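PDB 6V3Q: metallo-beta-lactamase FIM-1 from Pseudomonas aeruginosa, which probably hydrolyses beta-lactam antibiotics to substituted beta-amino acids in the periplasm, as a zinc-dependent class B enzyme. Local coordinates for residues A[141-147]-A[179-185]; A[189-193]-A[212-216]; A[185-190]-A[218-223]; A[47-51]-A[133-137]; A[98-104]-A[118-122]. One frame throughout, in Å; residues are numbered along the deposited sequence.

Contact 1. Residues A[141-147]-A[179-185]. With ZN (zinc ion), chain C.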
# COMPACT_ATOMS: atom_id res chain seq x y z
N PRO A 141 -24.59 4.94 14.69
CA PRO A 141 -24.78 3.60 15.25
C PRO A 141 -24.06 3.34 16.57
O PRO A 141 -24.20 2.24 17.11
CB PRO A 141 -24.20 2.71 14.15
CG PRO A 141 -23.07 3.53 13.60
CD PRO A 141 -23.48 4.98 13.73
N GLY A 142 -23.30 4.31 17.08
CA GLY A 142 -22.55 4.11 18.29
C GLY A 142 -21.10 3.79 18.01
O GLY A 142 -20.68 3.64 16.85
N PRO A 143 -20.30 3.67 19.06
CA PRO A 143 -18.86 3.45 18.88
C PRO A 143 -18.57 2.13 18.17
O PRO A 143 -19.29 1.14 18.32
CB PRO A 143 -18.31 3.44 20.31
CG PRO A 143 -19.35 4.15 21.13
CD PRO A 143 -20.66 3.81 20.48
N GLY A 144 -17.50 2.14 17.37
CA GLY A 144 -17.05 0.96 16.65
C GLY A 144 -15.60 1.08 16.26
O GLY A 144 -14.71 0.86 17.09
N HIS A 145 -15.34 1.43 14.99
CA HIS A 145 -13.96 1.68 14.57
C HIS A 145 -13.36 2.84 15.35
O HIS A 145 -12.19 2.78 15.75
CB HIS A 145 -13.92 1.96 13.07
CG HIS A 145 -12.66 2.61 12.60
ND1 HIS A 145 -11.47 1.92 12.45
CD2 HIS A 145 -12.39 3.90 12.28
CE1 HIS A 145 -10.53 2.75 12.04
NE2 HIS A 145 -11.06 3.96 11.92
N THR A 146 -14.14 3.89 15.58
CA THR A 146 -13.81 4.94 16.53
C THR A 146 -15.05 5.22 17.37
O THR A 146 -16.13 4.70 17.11
CB THR A 146 -13.34 6.22 15.83
OG1 THR A 146 -14.38 6.70 14.96
CG2 THR A 146 -12.08 5.96 15.01
N ARG A 147 -14.87 6.05 18.40
CA ARG A 147 -15.99 6.41 19.26
C ARG A 147 -17.02 7.25 18.50
O ARG A 147 -18.20 7.25 18.85
CB ARG A 147 -15.50 7.18 20.49
CG ARG A 147 -16.41 7.09 21.69
CD ARG A 147 -16.21 8.23 22.68
NE ARG A 147 -14.81 8.55 22.93
CZ ARG A 147 -14.26 9.74 22.72
NH1 ARG A 147 -15.01 10.74 22.27
NH2 ARG A 147 -12.98 9.94 22.97
N ASP A 179 -8.03 3.17 18.30
CA ASP A 179 -9.10 4.02 18.81
C ASP A 179 -10.45 3.32 18.84
O ASP A 179 -11.48 3.98 18.99
CB ASP A 179 -9.20 5.30 17.97
CG ASP A 179 -7.84 5.91 17.68
OD1 ASP A 179 -6.98 5.94 18.59
OD2 ASP A 179 -7.62 6.36 16.53
N ALA A 180 -10.48 2.00 18.72
CA ALA A 180 -11.72 1.26 18.52
C ALA A 180 -12.39 0.92 19.85
O ALA A 180 -11.78 0.94 20.92
CB ALA A 180 -11.46 -0.02 17.73
N ASP A 181 -13.68 0.61 19.75
CA ASP A 181 -14.48 0.08 20.86
C ASP A 181 -14.82 -1.36 20.48
O ASP A 181 -15.82 -1.63 19.80
CB ASP A 181 -15.74 0.93 21.09
CG ASP A 181 -16.46 0.57 22.39
OD1 ASP A 181 -16.52 -0.62 22.74
OD2 ASP A 181 -16.98 1.50 23.05
N LEU A 182 -13.97 -2.29 20.92
CA LEU A 182 -14.14 -3.69 20.55
C LEU A 182 -15.42 -4.28 21.11
O LEU A 182 -16.04 -5.14 20.48
CB LEU A 182 -12.93 -4.50 21.01
CG LEU A 182 -11.58 -4.16 20.38
CD1 LEU A 182 -10.50 -5.09 20.91
CD2 LEU A 182 -11.66 -4.23 18.87
N ALA A 183 -15.83 -3.82 22.30
CA ALA A 183 -17.02 -4.37 22.93
C ALA A 183 -18.29 -4.02 22.16
O ALA A 183 -19.22 -4.82 22.07
CB ALA A 183 -17.12 -3.87 24.37
N HIS A 184 -18.34 -2.82 21.58
CA HIS A 184 -19.56 -2.31 20.96
C HIS A 184 -19.54 -2.39 19.43
O HIS A 184 -20.58 -2.14 18.81
CB HIS A 184 -19.80 -0.86 21.40
CG HIS A 184 -21.16 -0.33 21.04
ND1 HIS A 184 -21.37 0.53 19.98
CD2 HIS A 184 -22.37 -0.55 21.59
CE1 HIS A 184 -22.65 0.83 19.90
NE2 HIS A 184 -23.29 0.18 20.87
N TRP A 185 -18.41 -2.73 18.82
CA TRP A 185 -18.30 -2.66 17.37
C TRP A 185 -19.35 -3.52 16.68
O TRP A 185 -19.98 -3.08 15.71
CB TRP A 185 -16.89 -3.06 16.92
CG TRP A 185 -16.54 -2.68 15.51
CD1 TRP A 185 -17.40 -2.52 14.46
CD2 TRP A 185 -15.23 -2.39 14.99
NE1 TRP A 185 -16.71 -2.16 13.33
CE2 TRP A 185 -15.38 -2.08 13.62
CE3 TRP A 185 -13.95 -2.38 15.55
CZ2 TRP A 185 -14.30 -1.75 12.81
CZ3 TRP A 185 -12.87 -2.06 14.73
CH2 TRP A 185 -13.06 -1.75 13.38
ZN ZN C . -10.27 5.77 10.83
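Pro143 and His184 meet at the start of helix 185-195. His184 ND1 donates to Pro143 O at 2.7 Å, nearly straight at 168°. The oxygen lies in the plane of the imidazole, and the donor lies in the carbonyl plane on a lone pair. This bond fixes the ring rotation. Pro143 CD also sits 3.4 Å from His184 ND1. The proline ring also runs alongside Asp181, with Pro143 CB 3.6 Å from Asp181 OD2. The Asp181 OD1 atom turns back to accept from His184 N, an Asx motif just before the helix.

Gly144 comes next. Gly144 O accepts from Asp181 N at 2.9 Å. Gly144 CA lies over the five-membered ring of Trp185, a CH-pi contact of 4.1 Å to the centroid. His145 CA does the same over the six-membered ring at 3.8 Å. The backbone of 144-145 therefore lies across one face of the indole. His145 has CG anti to its own N (chi1 163°), which carries the imidazole past the indole rim to the metal. His145 NE2 binds the zinc ion at 2.3 Å, and His81 and His83 bind the same ion. Asp179 OD2 is hydrogen-bonded to His83 NE2, so it is a second-shell partner.

Both segments are loops of the metallo-beta-lactamase fold. Residues 141-147 link strands 137-139 and 151-154, and Pro141 packs on Ala188 and Val192 of helix 185-195. Trp185 opens that helix, and its indole also touches Thr218 and Ala222 of helix 213-226.

Contact 2. Residues A[189-193]-A[212-216]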
# COMPACT_ATOMS: atom_id res chain seq x y z
N VAL A 189 -22.41 -2.37 13.98
CA VAL A 189 -22.58 -2.94 12.65
C VAL A 189 -23.99 -3.46 12.47
O VAL A 189 -24.65 -3.19 11.46
CB VAL A 189 -21.53 -4.04 12.41
CG1 VAL A 189 -21.77 -4.71 11.06
CG2 VAL A 189 -20.13 -3.45 12.47
N LEU A 190 -24.49 -4.22 13.46
CA LEU A 190 -25.84 -4.77 13.37
C LEU A 190 -26.90 -3.68 13.40
O LEU A 190 -27.98 -3.85 12.83
CB LEU A 190 -26.07 -5.76 14.51
CG LEU A 190 -25.19 -7.02 14.49
CD1 LEU A 190 -25.62 -7.99 15.58
CD2 LEU A 190 -25.23 -7.68 13.11
N ALA A 191 -26.62 -2.55 14.06
CA ALA A 191 -27.56 -1.45 14.07
C ALA A 191 -27.68 -0.82 12.69
O ALA A 191 -28.77 -0.39 12.29
CB ALA A 191 -27.15 -0.40 15.10
N VAL A 192 -26.58 -0.75 11.94
CA VAL A 192 -26.62 -0.24 10.58
C VAL A 192 -27.40 -1.19 9.69
O VAL A 192 -28.25 -0.77 8.89
CB VAL A 192 -25.20 0.00 10.05
CG1 VAL A 192 -25.24 0.45 8.59
CG2 VAL A 192 -24.47 1.02 10.92
N ALA A 193 -27.12 -2.49 9.80
CA ALA A 193 -27.81 -3.48 8.97
C ALA A 193 -29.31 -3.47 9.23
O ALA A 193 -30.09 -3.73 8.31
CB ALA A 193 -27.23 -4.87 9.24
N ARG A 212 -24.33 -7.25 1.36
CA ARG A 212 -24.57 -7.32 2.80
C ARG A 212 -23.68 -8.33 3.51
O ARG A 212 -23.70 -8.38 4.75
CB ARG A 212 -26.04 -7.64 3.07
CG ARG A 212 -27.01 -6.59 2.53
CD ARG A 212 -28.45 -6.89 2.93
NE ARG A 212 -28.67 -6.77 4.37
CZ ARG A 212 -28.87 -5.62 5.01
NH1 ARG A 212 -28.87 -4.48 4.34
NH2 ARG A 212 -29.07 -5.62 6.32
N GLU A 213 -22.91 -9.14 2.78
CA GLU A 213 -21.96 -10.04 3.42
C GLU A 213 -20.87 -9.27 4.16
O GLU A 213 -20.24 -9.82 5.07
CB GLU A 213 -21.33 -10.98 2.40
CG GLU A 213 -20.44 -10.30 1.37
CD GLU A 213 -21.22 -9.64 0.25
OE1 GLU A 213 -22.47 -9.76 0.24
OE2 GLU A 213 -20.59 -9.00 -0.62
N LEU A 214 -20.63 -8.01 3.78
CA LEU A 214 -19.71 -7.16 4.53
C LEU A 214 -20.20 -6.95 5.96
O LEU A 214 -19.38 -6.80 6.88
CB LEU A 214 -19.54 -5.81 3.83
CG LEU A 214 -18.73 -5.81 2.53
CD1 LEU A 214 -18.36 -4.39 2.13
CD2 LEU A 214 -17.50 -6.68 2.67
N PHE A 215 -21.52 -6.94 6.17
CA PHE A 215 -22.05 -6.88 7.53
C PHE A 215 -21.69 -8.14 8.31
O PHE A 215 -21.22 -8.06 9.45
CB PHE A 215 -23.57 -6.69 7.48
CG PHE A 215 -24.00 -5.31 7.07
CD1 PHE A 215 -25.13 -5.13 6.27
CD2 PHE A 215 -23.29 -4.20 7.47
CE1 PHE A 215 -25.53 -3.87 5.89
CE2 PHE A 215 -23.69 -2.92 7.09
CZ PHE A 215 -24.81 -2.76 6.30
N GLU A 216 -21.92 -9.31 7.70
CA GLU A 216 -21.56 -10.56 8.36
C GLU A 216 -20.07 -10.61 8.67
O GLU A 216 -19.68 -10.99 9.78
CB GLU A 216 -21.95 -11.74 7.47
CG GLU A 216 -21.41 -13.08 7.96
CD GLU A 216 -21.66 -14.20 6.97
OE1 GLU A 216 -21.02 -15.26 7.11
OE2 GLU A 216 -22.49 -14.02 6.06
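Apolar packing between Phe215 and three residues of helix 185-195 makes up most of this contact. Ala193 CB lies over one face of the Phe215 ring, 3.9 Å from the centroid, a CH-pi contact. Val189 CG1 reaches Phe215 CD2 at 3.9 Å, the two side chains crossing at a slant. Val192 CG1 meets Phe215 CZ at 4.0 Å, with the two side chains at about a right angle. Phe215 CG is anti to the carbonyl carbon (chi1 -73°), and this turns the ring toward Val189, Val192 and Ala193.

The polar part is one hydrogen bond. Arg212 NH2 donates to Ala193 O at 2.9 Å, bent to 149°. The oxygen is at the edge of the guanidinium, near its plane, while the donor is tilted 28° from the carbonyl plane. A bend at chi3 brings the group there. Phe215 CE1 lies over one face of the Arg212 guanidinium, 3.6 Å from the plane.

Arg212 NH1 also bonds to the carbonyls of Phe196 and Ala199. The guanidinium thus bonds to three carbonyl oxygens, of Ala193 in the last turn of helix 185-195 and of Phe196 and Ala199 just beyond it. Its positive charge would probably suit the negative end of that helix dipole, beside the buried Phe215 ring.

Contact 3. Residues A[185-190]-A[218-223]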
# COMPACT_ATOMS: atom_id res chain seq x y z
N TRP A 185 -18.41 -2.73 18.82
CA TRP A 185 -18.30 -2.66 17.37
C TRP A 185 -19.35 -3.52 16.68
O TRP A 185 -19.98 -3.08 15.71
CB TRP A 185 -16.89 -3.06 16.92
CG TRP A 185 -16.54 -2.68 15.51
CD1 TRP A 185 -17.40 -2.52 14.46
CD2 TRP A 185 -15.23 -2.39 14.99
NE1 TRP A 185 -16.71 -2.16 13.33
CE2 TRP A 185 -15.38 -2.08 13.62
CE3 TRP A 185 -13.95 -2.38 15.55
CZ2 TRP A 185 -14.30 -1.75 12.81
CZ3 TRP A 185 -12.87 -2.06 14.73
CH2 TRP A 185 -13.06 -1.75 13.38
N LYS A 186 -19.58 -4.74 17.18
CA LYS A 186 -20.58 -5.60 16.55
C LYS A 186 -21.97 -5.01 16.67
O LYS A 186 -22.75 -5.05 15.71
CB LYS A 186 -20.54 -7.00 17.17
CG LYS A 186 -21.40 -8.01 16.41
CD LYS A 186 -22.29 -8.84 17.33
CE LYS A 186 -21.50 -9.89 18.08
NZ LYS A 186 -22.39 -10.82 18.82
N THR A 187 -22.30 -4.44 17.83
CA THR A 187 -23.61 -3.82 18.02
C THR A 187 -23.84 -2.70 17.02
O THR A 187 -24.94 -2.55 16.48
CB THR A 187 -23.74 -3.30 19.46
OG1 THR A 187 -23.64 -4.40 20.37
CG2 THR A 187 -25.07 -2.60 19.66
N ALA A 188 -22.80 -1.91 16.74
CA ALA A 188 -22.94 -0.81 15.79
C ALA A 188 -23.15 -1.32 14.37
O ALA A 188 -23.97 -0.78 13.63
CB ALA A 188 -21.72 0.11 15.86
N VAL A 189 -22.41 -2.37 13.98
CA VAL A 189 -22.58 -2.94 12.65
C VAL A 189 -23.99 -3.46 12.47
O VAL A 189 -24.65 -3.19 11.46
CB VAL A 189 -21.53 -4.04 12.41
CG1 VAL A 189 -21.77 -4.71 11.06
CG2 VAL A 189 -20.13 -3.45 12.47
N LEU A 190 -24.49 -4.22 13.46
CA LEU A 190 -25.84 -4.77 13.37
C LEU A 190 -26.90 -3.68 13.40
O LEU A 190 -27.98 -3.85 12.83
CB LEU A 190 -26.07 -5.76 14.51
CG LEU A 190 -25.19 -7.02 14.49
CD1 LEU A 190 -25.62 -7.99 15.58
CD2 LEU A 190 -25.23 -7.68 13.11
N THR A 218 -17.82 -8.16 9.13
CA THR A 218 -17.39 -7.25 10.19
C THR A 218 -17.96 -7.68 11.54
O THR A 218 -17.27 -7.59 12.57
CB THR A 218 -17.82 -5.82 9.87
OG1 THR A 218 -17.42 -5.49 8.53
CG2 THR A 218 -17.16 -4.85 10.84
N ALA A 219 -19.22 -8.12 11.56
CA ALA A 219 -19.83 -8.57 12.81
C ALA A 219 -19.05 -9.72 13.43
O ALA A 219 -18.80 -9.74 14.64
CB ALA A 219 -21.28 -8.98 12.56
N GLN A 220 -18.64 -10.68 12.60
CA GLN A 220 -17.95 -11.86 13.11
C GLN A 220 -16.52 -11.54 13.50
O GLN A 220 -16.00 -12.08 14.48
CB GLN A 220 -18.01 -12.98 12.07
CG GLN A 220 -19.40 -13.55 11.88
CD GLN A 220 -19.52 -14.47 10.69
OE1 GLN A 220 -18.67 -14.46 9.79
NE2 GLN A 220 -20.58 -15.27 10.66
N LEU A 221 -15.85 -10.67 12.73
CA LEU A 221 -14.51 -10.23 13.10
C LEU A 221 -14.53 -9.42 14.40
O LEU A 221 -13.60 -9.53 15.21
CB LEU A 221 -13.90 -9.40 11.97
CG LEU A 221 -13.26 -10.16 10.81
CD1 LEU A 221 -12.84 -9.22 9.69
CD2 LEU A 221 -12.06 -10.95 11.32
N ALA A 222 -15.57 -8.63 14.62
CA ALA A 222 -15.67 -7.85 15.85
C ALA A 222 -16.06 -8.72 17.04
O ALA A 222 -15.57 -8.51 18.15
CB ALA A 222 -16.67 -6.71 15.68
N GLU A 223 -16.95 -9.69 16.82
CA GLU A 223 -17.32 -10.62 17.88
C GLU A 223 -16.11 -11.39 18.38
O GLU A 223 -15.88 -11.50 19.59
CB GLU A 223 -18.40 -11.57 17.36
CG GLU A 223 -18.76 -12.71 18.29
CD GLU A 223 -19.89 -13.56 17.75
OE1 GLU A 223 -20.80 -12.99 17.10
OE2 GLU A 223 -19.87 -14.79 17.96
O HOH W 1 -18.04 -6.33 19.19
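Thr218 CG2 fills the inner side of this helix pair, touching both Val189 CG2 and Trp185 NE1 at 3.7 Å. The methyl is anti to the Thr218 N (chi1 -50° for OG1), which turns it to Val189 and Trp185. The hydroxyl points elsewhere and bonds to Leu214 O and Arg167 N. The indole NE1 likewise has its polar partner outside, Leu165 O. Ala222 CB packs against Trp185 CB at 3.9 Å and lies 3.8 Å from Lys186 N. With alanines at 219 and 222 the backbones come close: the CA atoms of Lys186 and Ala219 are 4.8 Å apart.

Segments 185-190 and 218-223 run antiparallel: their axes approach to 8.5 Å and their directions differ by 165°. Helix 213-226 is the last helix of the chain. Together with helix 185-195 it lies on the outer side of the metallo-beta-lactamase fold, and Trp185, on the inner side of the pair, touches the zinc ligand His145.

The outer side is looser. Lys186 runs along Ala219, with Lys186 CG 3.6 Å from Ala219 O, then bends at chi2 and chi3 beside Glu223. The two chains lie side by side and point the same way. Lys186 NZ forms a salt bridge to Glu223 OE1 at 3.2 Å, but its hydrogen bond is weak. The aliphatic parts pack as well, since Lys186 CE touches Glu223 CB. Leu190 CD2 makes a distant contact with Ala219 CB. A water accepts from Lys186 N at 3.0 Å, and its link to Ala222 O is weak.

Contact 4. Residues A[47-51]-A[133-137]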
# COMPACT_ATOMS: atom_id res chain seq x y z
N SER A 47 -24.09 19.14 -5.53
CA SER A 47 -23.76 17.79 -5.09
C SER A 47 -23.29 17.80 -3.64
O SER A 47 -22.80 18.82 -3.13
CB SER A 47 -22.71 17.14 -6.00
OG SER A 47 -21.55 17.95 -6.09
N ILE A 48 -23.43 16.65 -2.99
CA ILE A 48 -23.05 16.47 -1.59
C ILE A 48 -21.83 15.57 -1.55
O ILE A 48 -21.78 14.54 -2.24
CB ILE A 48 -24.21 15.86 -0.77
CG1 ILE A 48 -25.44 16.75 -0.85
CG2 ILE A 48 -23.79 15.65 0.68
CD1 ILE A 48 -26.73 16.05 -0.47
N LEU A 49 -20.84 15.95 -0.75
CA LEU A 49 -19.60 15.19 -0.61
C LEU A 49 -19.63 14.42 0.70
O LEU A 49 -19.87 15.00 1.77
CB LEU A 49 -18.38 16.11 -0.65
CG LEU A 49 -17.03 15.44 -0.40
CD1 LEU A 49 -16.72 14.43 -1.50
CD2 LEU A 49 -15.91 16.46 -0.29
N VAL A 50 -19.41 13.12 0.62
CA VAL A 50 -19.24 12.28 1.80
C VAL A 50 -17.76 11.94 1.89
O VAL A 50 -17.22 11.24 1.03
CB VAL A 50 -20.11 11.01 1.72
CG1 VAL A 50 -19.94 10.18 2.98
CG2 VAL A 50 -21.57 11.39 1.51
N ASP A 51 -17.10 12.48 2.92
CA ASP A 51 -15.69 12.26 3.19
C ASP A 51 -14.76 12.92 2.18
O ASP A 51 -15.03 12.95 0.98
CB ASP A 51 -15.39 10.76 3.26
CG ASP A 51 -15.93 10.12 4.52
OD1 ASP A 51 -16.14 10.85 5.51
OD2 ASP A 51 -16.12 8.89 4.53
N LEU A 133 -29.13 16.42 5.16
CA LEU A 133 -28.56 16.32 3.82
C LEU A 133 -29.36 15.36 2.96
O LEU A 133 -28.80 14.53 2.23
CB LEU A 133 -27.09 15.90 3.89
CG LEU A 133 -26.13 16.94 4.46
CD1 LEU A 133 -24.70 16.42 4.43
CD2 LEU A 133 -26.25 18.24 3.68
N HIS A 134 -30.68 15.45 3.03
CA HIS A 134 -31.55 14.61 2.22
C HIS A 134 -31.18 14.74 0.75
O HIS A 134 -30.92 15.86 0.28
CB HIS A 134 -33.02 14.99 2.45
CG HIS A 134 -34.00 14.00 1.90
ND1 HIS A 134 -34.51 14.09 0.63
CD2 HIS A 134 -34.56 12.90 2.46
CE1 HIS A 134 -35.35 13.09 0.42
NE2 HIS A 134 -35.40 12.36 1.52
N PRO A 135 -31.15 13.64 -0.02
CA PRO A 135 -31.67 12.31 0.30
C PRO A 135 -30.77 11.40 1.13
O PRO A 135 -31.16 10.26 1.36
CB PRO A 135 -31.89 11.69 -1.09
CG PRO A 135 -30.95 12.43 -2.02
CD PRO A 135 -30.40 13.63 -1.29
N LEU A 136 -29.61 11.88 1.57
CA LEU A 136 -28.81 11.08 2.49
C LEU A 136 -29.54 10.93 3.81
O LEU A 136 -30.17 11.87 4.30
CB LEU A 136 -27.43 11.72 2.74
CG LEU A 136 -26.50 12.24 1.65
CD1 LEU A 136 -25.13 12.59 2.25
CD2 LEU A 136 -26.32 11.27 0.50
N VAL A 137 -29.48 9.74 4.38
CA VAL A 137 -29.81 9.53 5.79
C VAL A 137 -28.50 9.35 6.53
O VAL A 137 -27.76 8.38 6.28
CB VAL A 137 -30.75 8.33 6.00
CG1 VAL A 137 -30.91 8.05 7.49
CG2 VAL A 137 -32.10 8.61 5.37
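Ile48 has CG2 anti to its backbone N and CG1 anti to its carbonyl carbon (chi1 -58°). This points its two branches at different parts of segment 133-137. Ile48 CG2 meets both leucines, at 3.7 Å from Leu136 CD1 and 3.9 Å from Leu133 CD1. The longer branch is nearly extended (chi2 161°). It carries Ile48 CD1 toward the backbone of the turn, 3.7 Å from Leu133 O, with Pro135 CD farther off at 4.5 Å.

Ile48 and Leu136 slide past each other in opposite directions, whereas Ile48 and Leu133 cross at a slant. Val50 adds a smaller contact. Val50 CG2 meets Leu136 CD1 tip to tip at 3.8 Å, so that one leucine methyl sits against both strand residues. No hydrogen bond joins the segments.

The turn holds its own shape. Leu136 N donates to Leu133 O at 2.8 Å, and the peptide before Pro135 is cis. The turn thereby presents Leu133 and Leu136 together to the strand, while His134 points away.

This is core packing between the two sheets of the alpha-beta/beta-alpha sandwich of the metallo-beta-lactamase fold. Strand 46-50 lies between strands 33-43 and 74-78 in the larger sheet. Segment 133-137 joins strands 129-130 and 137-139 of the smaller one. Leu133 also touches Trp76 and Val78 of strand 74-78, and Leu136 touches Val41 of strand 33-43.

Contact 5. Residues A[98-104]-A[118-122]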
# COMPACT_ATOMS: atom_id res chain seq x y z
N ILE A 98 -17.81 25.61 1.29
CA ILE A 98 -18.68 24.46 1.43
C ILE A 98 -19.25 24.42 2.84
O ILE A 98 -18.56 24.73 3.82
CB ILE A 98 -17.91 23.16 1.10
CG1 ILE A 98 -17.03 23.34 -0.13
CG2 ILE A 98 -18.88 22.01 0.89
CD1 ILE A 98 -17.79 23.67 -1.38
N VAL A 99 -20.52 24.05 2.95
CA VAL A 99 -21.15 23.84 4.25
C VAL A 99 -20.79 22.44 4.73
O VAL A 99 -21.13 21.45 4.08
CB VAL A 99 -22.67 24.03 4.18
CG1 VAL A 99 -23.26 24.09 5.58
CG2 VAL A 99 -23.02 25.28 3.38
N THR A 100 -20.07 22.36 5.85
CA THR A 100 -19.51 21.11 6.33
C THR A 100 -20.18 20.67 7.62
O THR A 100 -20.46 21.49 8.50
CB THR A 100 -18.00 21.24 6.54
OG1 THR A 100 -17.74 22.22 7.56
CG2 THR A 100 -17.32 21.66 5.25
N TYR A 101 -20.44 19.36 7.72
CA TYR A 101 -21.07 18.77 8.89
C TYR A 101 -20.24 17.60 9.39
O TYR A 101 -19.57 16.91 8.61
CB TYR A 101 -22.49 18.27 8.58
CG TYR A 101 -23.49 19.34 8.21
CD1 TYR A 101 -24.39 19.83 9.14
CD2 TYR A 101 -23.55 19.84 6.92
CE1 TYR A 101 -25.31 20.80 8.80
CE2 TYR A 101 -24.46 20.81 6.56
CZ TYR A 101 -25.34 21.29 7.51
OH TYR A 101 -26.26 22.26 7.16
N ALA A 102 -20.30 17.37 10.70
CA ALA A 102 -19.72 16.17 11.30
C ALA A 102 -20.38 15.95 12.65
O ALA A 102 -21.02 16.85 13.20
CB ALA A 102 -18.20 16.29 11.45
N ALA A 103 -20.22 14.74 13.17
CA ALA A 103 -20.71 14.44 14.51
C ALA A 103 -20.02 15.35 15.52
O ALA A 103 -18.87 15.73 15.34
CB ALA A 103 -20.44 12.97 14.86
N ALA A 104 -20.76 15.71 16.58
CA ALA A 104 -20.20 16.61 17.59
C ALA A 104 -18.90 16.05 18.15
O ALA A 104 -17.94 16.79 18.36
CB ALA A 104 -21.22 16.85 18.70
N ALA A 118 -15.18 20.28 11.28
CA ALA A 118 -16.29 20.74 10.46
C ALA A 118 -16.94 21.96 11.11
O ALA A 118 -16.76 22.24 12.30
CB ALA A 118 -17.32 19.63 10.27
N GLU A 119 -17.70 22.70 10.30
CA GLU A 119 -18.27 23.95 10.78
C GLU A 119 -19.51 23.74 11.63
O GLU A 119 -19.74 24.50 12.58
CB GLU A 119 -18.60 24.86 9.59
CG GLU A 119 -19.05 26.25 9.97
CD GLU A 119 -19.44 27.08 8.76
OE1 GLU A 119 -19.48 26.52 7.65
OE2 GLU A 119 -19.69 28.29 8.92
N HIS A 120 -20.31 22.72 11.33
CA HIS A 120 -21.56 22.47 12.03
C HIS A 120 -21.55 21.09 12.68
O HIS A 120 -21.04 20.13 12.10
CB HIS A 120 -22.76 22.57 11.08
CG HIS A 120 -22.96 23.94 10.51
ND1 HIS A 120 -22.70 24.25 9.19
CD2 HIS A 120 -23.42 25.08 11.08
CE1 HIS A 120 -22.98 25.52 8.97
NE2 HIS A 120 -23.41 26.05 10.10
N ASP A 121 -22.11 21.01 13.88
CA ASP A 121 -22.36 19.73 14.52
C ASP A 121 -23.68 19.17 14.01
O ASP A 121 -24.68 19.89 13.94
CB ASP A 121 -22.41 19.87 16.04
CG ASP A 121 -21.08 20.31 16.62
OD1 ASP A 121 -20.11 20.43 15.86
OD2 ASP A 121 -21.02 20.54 17.85
N LEU A 122 -23.69 17.89 13.66
CA LEU A 122 -24.93 17.23 13.29
C LEU A 122 -25.85 17.12 14.51
O LEU A 122 -25.39 16.94 15.64
CB LEU A 122 -24.65 15.85 12.70
CG LEU A 122 -23.98 15.81 11.33
CD1 LEU A 122 -23.42 14.43 11.03
CD2 LEU A 122 -24.97 16.23 10.25
O HOH W 2 -18.63 24.48 6.36
O HOH W 3 -23.21 15.56 16.30
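Thr100 and His120 open a parallel strand pairing. Strand 99-102, helix 104-108 and strand 120-121 form a beta-alpha-beta unit at one edge of the larger sheet. Three backbone bonds join the two segments. His120 N donates to Thr100 O at 3.1 Å, Ala102 N to His120 O at 3.2 Å, and Leu122 N to Ala102 O at 2.9 Å.

The Thr100 hydroxyl takes up another backbone donor. Glu119 N donates to Thr100 OG1 at 2.8 Å, near straight at 160°. OG1 sits between the backbone N and the carbonyl carbon (chi1 62°), beside Glu119. One water accepts from Thr100 N and OG1 and donates to Ile98 O and Glu119 OE1, so it links four atoms. A second water joins Ala104 N to Leu122 O. Asp121 OD1 accepts from Asn107 ND2, and Asn107 OD1 from Ala118 N.

His120 ND1 is buried here with no hydrogen-bonding partner. It lies over one face of the Tyr101 ring, where the imidazole and phenol planes meet obliquely at 32°, and close to Val99 CG1. Leu122 CD2 packs on Tyr101 CB at 3.6 Å. Beneath the other side of the strands, the methyls of Ala102 and Ala118 touch, CB to CB, at 3.6 Å.

How the contacts relate
Contacts 1, 2 and 3 cluster around helix 185-195. Contacts 2 and 3 use the same pair of helices, with centres about 8 Å apart, and share Val189 and Leu190. Contact 1 shares Trp185 with contact 3, and their centres are about 9 Å apart. Contacts 4 and 5 both reach the larger sheet, about 12 Å apart centre to centre, and touch through Leu133 and Tyr101. Contact 5 is nested in the loop closed by contact 4. Both close before contact 1 opens, and contact 1 closes before contacts 2 and 3 open. Centres of contacts 3 and 5 are about 27 Å apart. The two groups thus pack separate regions, and contact 1 joins the helix pair to the zinc site.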